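PDB 6TJ2: Alpha/beta hydrolase from Paenibacillus sp. VTT E-133280, which probably hydrolyses methyl salicylate to salicylic acid, as an extracellular esterase related in structure and function to tobacco salicylic acid binding protein 2. Local coordinates for residues K161-E164 and Q165-D168; L214-K217 and K218-L222. All coordinates share one frame; numbering follows the deposited sequence.

Contact 1: K161-E164 and Q165-D168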
loop_
_atom_site.group_PDB
_atom_site.type_symbol
_atom_site.label_atom_id
_atom_site.label_comp_id
_atom_site.label_asym_id
_atom_site.label_seq_id
_atom_site.Cartn_x
_atom_site.Cartn_y
_atom_site.Cartn_z
ATOM N N LYS A 161 -10.776 -7.596 -22.592
ATOM C CA LYS A 161 -11.658 -8.492 -23.387
ATOM C C LYS A 161 -13.115 -8.363 -22.902
ATOM O O LYS A 161 -13.976 -8.261 -23.781
ATOM C CB LYS A 161 -11.123 -9.926 -23.347
ATOM C CG LYS A 161 -11.832 -10.906 -24.283
ATOM C CD LYS A 161 -11.176 -12.287 -24.295
ATOM C CE LYS A 161 -9.702 -12.283 -23.921
ATOM N NZ LYS A 161 -9.037 -13.584 -24.187
ATOM N N SER A 162 -13.353 -8.315 -21.611
ATOM C CA SER A 162 -14.687 -8.195 -20.977
ATOM C C SER A 162 -15.345 -6.894 -21.469
ATOM O O SER A 162 -16.528 -6.915 -21.900
ATOM C CB SER A 162 -14.590 -8.259 -19.509
ATOM O OG SER A 162 -15.732 -7.719 -18.856
ATOM N N PHE A 163 -14.629 -5.771 -21.506
ATOM C CA PHE A 163 -15.183 -4.490 -21.993
ATOM C C PHE A 163 -15.499 -4.595 -23.486
ATOM O O PHE A 163 -16.530 -4.103 -23.903
ATOM C CB PHE A 163 -14.230 -3.310 -21.779
ATOM C CG PHE A 163 -14.102 -2.840 -20.351
ATOM C CD1 PHE A 163 -15.190 -2.784 -19.502
ATOM C CD2 PHE A 163 -12.863 -2.386 -19.901
ATOM C CE1 PHE A 163 -15.040 -2.341 -18.188
ATOM C CE2 PHE A 163 -12.727 -1.912 -18.599
ATOM C CZ PHE A 163 -13.805 -1.929 -17.740
ATOM N N GLU A 164 -14.642 -5.245 -24.289
ATOM C CA GLU A 164 -14.888 -5.421 -25.731
ATOM C C GLU A 164 -16.167 -6.251 -25.900
ATOM O O GLU A 164 -17.024 -5.882 -26.734
ATOM C CB GLU A 164 -13.693 -6.114 -26.379
ATOM C CG GLU A 164 -12.409 -5.315 -26.412
ATOM C CD GLU A 164 -11.198 -6.137 -26.867
ATOM O OE1 GLU A 164 -11.275 -7.373 -26.931
ATOM O OE2 GLU A 164 -10.171 -5.536 -27.165
ATOM N N GLN A 165 -16.340 -7.269 -25.084
ATOM C CA GLN A 165 -17.524 -8.164 -25.160
ATOM C C GLN A 165 -18.781 -7.384 -24.775
ATOM O O GLN A 165 -19.817 -7.539 -25.448
ATOM C CB GLN A 165 -17.339 -9.364 -24.276
ATOM C CG GLN A 165 -16.376 -10.364 -24.906
ATOM C CD GLN A 165 -15.976 -11.466 -23.959
ATOM O OE1 GLN A 165 -16.175 -11.398 -22.744
ATOM N NE2 GLN A 165 -15.380 -12.505 -24.527
ATOM N N LEU A 166 -18.734 -6.580 -23.729
ATOM C CA LEU A 166 -19.885 -5.737 -23.316
ATOM C C LEU A 166 -20.206 -4.740 -24.418
ATOM O O LEU A 166 -21.412 -4.568 -24.692
ATOM C CB LEU A 166 -19.605 -5.005 -22.004
ATOM C CG LEU A 166 -19.581 -5.886 -20.770
ATOM C CD1 LEU A 166 -18.980 -5.183 -19.584
ATOM C CD2 LEU A 166 -20.956 -6.432 -20.399
ATOM N N ARG A 167 -19.242 -4.101 -25.039
ATOM C CA ARG A 167 -19.470 -3.134 -26.118
ATOM C C ARG A 167 -20.196 -3.865 -27.260
ATOM O O ARG A 167 -21.237 -3.389 -27.774
ATOM C CB ARG A 167 -18.154 -2.515 -26.576
ATOM C CG ARG A 167 -18.261 -1.671 -27.828
ATOM C CD ARG A 167 -16.927 -1.329 -28.470
ATOM N NE ARG A 167 -16.372 -2.585 -29.008
ATOM C CZ ARG A 167 -15.080 -2.877 -29.158
ATOM N NH1 ARG A 167 -14.144 -1.972 -28.932
ATOM N NH2 ARG A 167 -14.742 -4.077 -29.604
ATOM N N ASP A 168 -19.678 -5.018 -27.614
ATOM C CA ASP A 168 -20.247 -5.753 -28.773
ATOM C C ASP A 168 -21.660 -6.240 -28.415
ATOM O O ASP A 168 -22.580 -6.142 -29.317
ATOM C CB ASP A 168 -19.210 -6.760 -29.269
ATOM C CG ASP A 168 -17.941 -6.119 -29.852
ATOM O OD1 ASP A 168 -17.918 -4.877 -30.184
ATOM O OD2 ASP A 168 -16.944 -6.844 -29.956
HETATM O O HOH W 1 -11.393 -3.225 -29.333
#
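Lys161 through Glu164 each give their carbonyl oxygen to the backbone nitrogen four residues on, and the bonds Gln165 N to Lys161 O, Leu166 N to Ser162 O, Arg167 N to Phe163 O and Asp168 N to Glu164 O are all 2.9 Å long, a regular alpha-helical turn. Glu164 and Arg167 run alongside each other in the same direction. Their charged ends do not meet: Glu164 OE2 stays 5.4 Å from Arg167 NH2. Water 1 links them instead, accepting from Arg167 NH1 at 3.0 Å and donating weakly to Glu164 OE2 at 3.4 Å. The aliphatic part of Glu164 lies against the guanidinium, with Glu164 CB 4.0 Å from Arg167 NH2 and Glu164 CA over one face, toward its rim. The bend at chi3 of Arg167 (68°) folds the guanidinium back along the helix to reach this place. The turn belongs to helix 157-170, part of the cap inserted between strands 134-139 and 226-231 of the alpha/beta-hydrolase sheet. Within that cap Arg167 also makes a cation-pi contact with Phe211, on helix 208-211. Its salt bridge goes to the next residue: Arg167 NE donates to Asp168 OD1 at 3.0 Å with an N-H...O angle of 164°, while NH2 adds a weak bond to the same oxygen. Asp168 OD1 lies near the guanidinium plane, yet NE meets it from above the carboxylate plane, 44° out. One firm and one weak bond to Asp168 OD1, with the water on NH1, probably limit how the guanidinium turns. On the exposed flank, Lys161 CG packs beside Gln165 NE2 at 3.9 Å. Leu166 CD1 lies at the edge of the buried Phe163 ring, near its plane, and that ring meets Phe155 edge-to-face.

Contact 2: L214-K217 and K218-L222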
loop_
_atom_site.group_PDB
_atom_site.type_symbol
_atom_site.label_atom_id
_atom_site.label_comp_id
_atom_site.label_asym_id
_atom_site.label_seq_id
_atom_site.Cartn_x
_atom_site.Cartn_y
_atom_site.Cartn_z
ATOM N N LEU A 214 -4.640 7.811 -28.096
ATOM C CA LEU A 214 -4.509 9.255 -27.902
ATOM C C LEU A 214 -3.131 9.766 -28.264
ATOM O O LEU A 214 -2.138 9.186 -27.854
ATOM C CB LEU A 214 -4.875 9.550 -26.447
ATOM C CG LEU A 214 -6.248 9.059 -26.015
ATOM C CD1 LEU A 214 -6.442 9.315 -24.550
ATOM C CD2 LEU A 214 -7.352 9.760 -26.801
ATOM N N ASP A 215 -3.107 10.881 -28.970
ATOM C CA ASP A 215 -1.865 11.629 -29.236
ATOM C C ASP A 215 -1.619 12.567 -28.054
ATOM O O ASP A 215 -2.352 13.569 -27.877
ATOM C CB ASP A 215 -1.964 12.409 -30.542
ATOM C CG ASP A 215 -0.677 13.116 -30.912
ATOM O OD1 ASP A 215 0.201 13.386 -30.002
ATOM O OD2 ASP A 215 -0.539 13.387 -32.155
ATOM N N LEU A 216 -0.622 12.221 -27.241
ATOM C CA LEU A 216 -0.350 12.906 -25.960
ATOM C C LEU A 216 1.083 13.426 -25.866
ATOM O O LEU A 216 1.532 13.758 -24.798
ATOM C CB LEU A 216 -0.671 11.948 -24.812
ATOM C CG LEU A 216 -2.083 11.440 -24.721
ATOM C CD1 LEU A 216 -2.188 10.372 -23.665
ATOM C CD2 LEU A 216 -3.020 12.600 -24.401
ATOM N N LYS A 217 1.727 13.619 -27.024
ATOM C CA LYS A 217 3.081 14.192 -27.047
ATOM C C LYS A 217 3.093 15.567 -26.384
ATOM O O LYS A 217 4.032 15.869 -25.601
ATOM C CB LYS A 217 3.562 14.315 -28.488
ATOM C CG LYS A 217 3.741 12.971 -29.177
ATOM C CD LYS A 217 4.424 13.152 -30.524
ATOM C CE LYS A 217 4.941 11.830 -31.041
ATOM N NZ LYS A 217 3.828 10.894 -31.315
ATOM N N LYS A 218 2.089 16.409 -26.691
ATOM C CA LYS A 218 2.065 17.761 -26.123
ATOM C C LYS A 218 1.939 17.640 -24.597
ATOM O O LYS A 218 2.656 18.323 -23.880
ATOM C CB LYS A 218 1.019 18.654 -26.785
ATOM C CG LYS A 218 0.932 20.016 -26.135
ATOM C CD LYS A 218 0.333 21.102 -27.014
ATOM C CE LYS A 218 0.522 22.497 -26.450
ATOM N NZ LYS A 218 1.958 22.830 -26.326
ATOM N N PHE A 219 0.994 16.825 -24.109
ATOM C CA PHE A 219 0.801 16.670 -22.654
ATOM C C PHE A 219 2.111 16.325 -21.951
ATOM O O PHE A 219 2.436 16.921 -20.913
ATOM C CB PHE A 219 -0.240 15.605 -22.352
ATOM C CG PHE A 219 -0.331 15.294 -20.882
ATOM C CD1 PHE A 219 -0.977 16.167 -20.030
ATOM C CD2 PHE A 219 0.320 14.214 -20.323
ATOM C CE1 PHE A 219 -0.967 15.944 -18.672
ATOM C CE2 PHE A 219 0.315 13.989 -18.951
ATOM C CZ PHE A 219 -0.349 14.844 -18.128
ATOM N N TYR A 220 2.839 15.370 -22.518
ATOM C CA TYR A 220 4.097 14.885 -21.889
ATOM C C TYR A 220 5.245 15.880 -22.088
ATOM O O TYR A 220 6.229 15.685 -21.372
ATOM C CB TYR A 220 4.451 13.473 -22.364
ATOM C CG TYR A 220 3.548 12.461 -21.697
ATOM C CD1 TYR A 220 3.676 12.213 -20.338
ATOM C CD2 TYR A 220 2.518 11.862 -22.347
ATOM C CE1 TYR A 220 2.842 11.307 -19.693
ATOM C CE2 TYR A 220 1.642 10.991 -21.722
ATOM C CZ TYR A 220 1.797 10.709 -20.374
ATOM O OH TYR A 220 0.959 9.872 -19.685
ATOM N N SER A 221 5.087 16.969 -22.830
ATOM C CA SER A 221 6.100 18.054 -22.895
ATOM C C SER A 221 5.739 19.210 -21.966
ATOM O O SER A 221 6.619 20.030 -21.718
ATOM C CB SER A 221 6.210 18.532 -24.312
ATOM O OG SER A 221 5.097 19.360 -24.641
ATOM N N LEU A 222 4.528 19.262 -21.425
ATOM C CA LEU A 222 4.042 20.398 -20.599
ATOM C C LEU A 222 4.818 20.470 -19.291
ATOM O O LEU A 222 5.132 19.414 -18.742
ATOM C CB LEU A 222 2.555 20.218 -20.275
ATOM C CG LEU A 222 1.590 20.323 -21.454
ATOM C CD1 LEU A 222 0.138 20.225 -20.981
ATOM C CD2 LEU A 222 1.829 21.587 -22.259
HETATM O O HOH W 2 -0.039 15.915 -28.630
#
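Leu216 and Tyr220 form the close-packed part of this turn: Tyr220 N donates to Leu216 O at 3.1 Å with an N-H...O angle of 162°, and Tyr220 CE2 rests 4.0 Å from Leu216 CB. The chi1 of Tyr220 (-75°) sets its ring beside its own backbone nitrogen and hence back across Leu216, bringing Tyr220 CD2 to within 3.3 Å of Leu216 O. The edge of the Phe219 ring is set on the Tyr220 face, with Phe219 CD2 3.6 Å above the plane of the Tyr220 ring, over its centre. With CG trans to its backbone nitrogen (chi1 172°), Phe219 extends from the turn to Ile137 and Phe139 of strand 134-139. It connects the short, weakly bonded helix 217-221 to the central parallel sheet of the alpha/beta-hydrolase fold and to helix 119-129, just ahead of strand 226-231, and Tyr220 OH is hydrogen-bonded to Pro145 O. The exposed residues are held more loosely, by polar groups and water. Asp215 OD1 receives a weak bond from Lys217 N at 3.4 Å, closing a loosely held Asx turn. Water 2 extends it, donating to Asp215 OD1 at 2.9 Å and accepting from Lys218 N at 2.9 Å. Further along, Ser221 OG donates to Lys218 O at 2.8 Å, an oxygen that also accepts Ser221 N, while the Lys217 ammonium pairs with Asp147.

In the fold
Contacts 1 and 2 are separate local turns in series along the chain, their centres 28 Å apart and their nearest atoms about 14 Å apart, with no touch between them. The first, 161-168, lies in the cap; the second, 214-222, comes after helix 208-211 and leads the chain back into strand 226-231 of the core. Helix 208-211 lies between them in sequence, and its Phe211 packs against contact 1. A probable Ser-His-Asp triad, Ser117, Asp234 and His264, belongs to the core, with Ser117 probably on the nucleophile elbow (GxSxG). Neither contact contains a triad residue, but Phe219 and Tyr220 of contact 2 pack on helix 119-129, which follows Ser117.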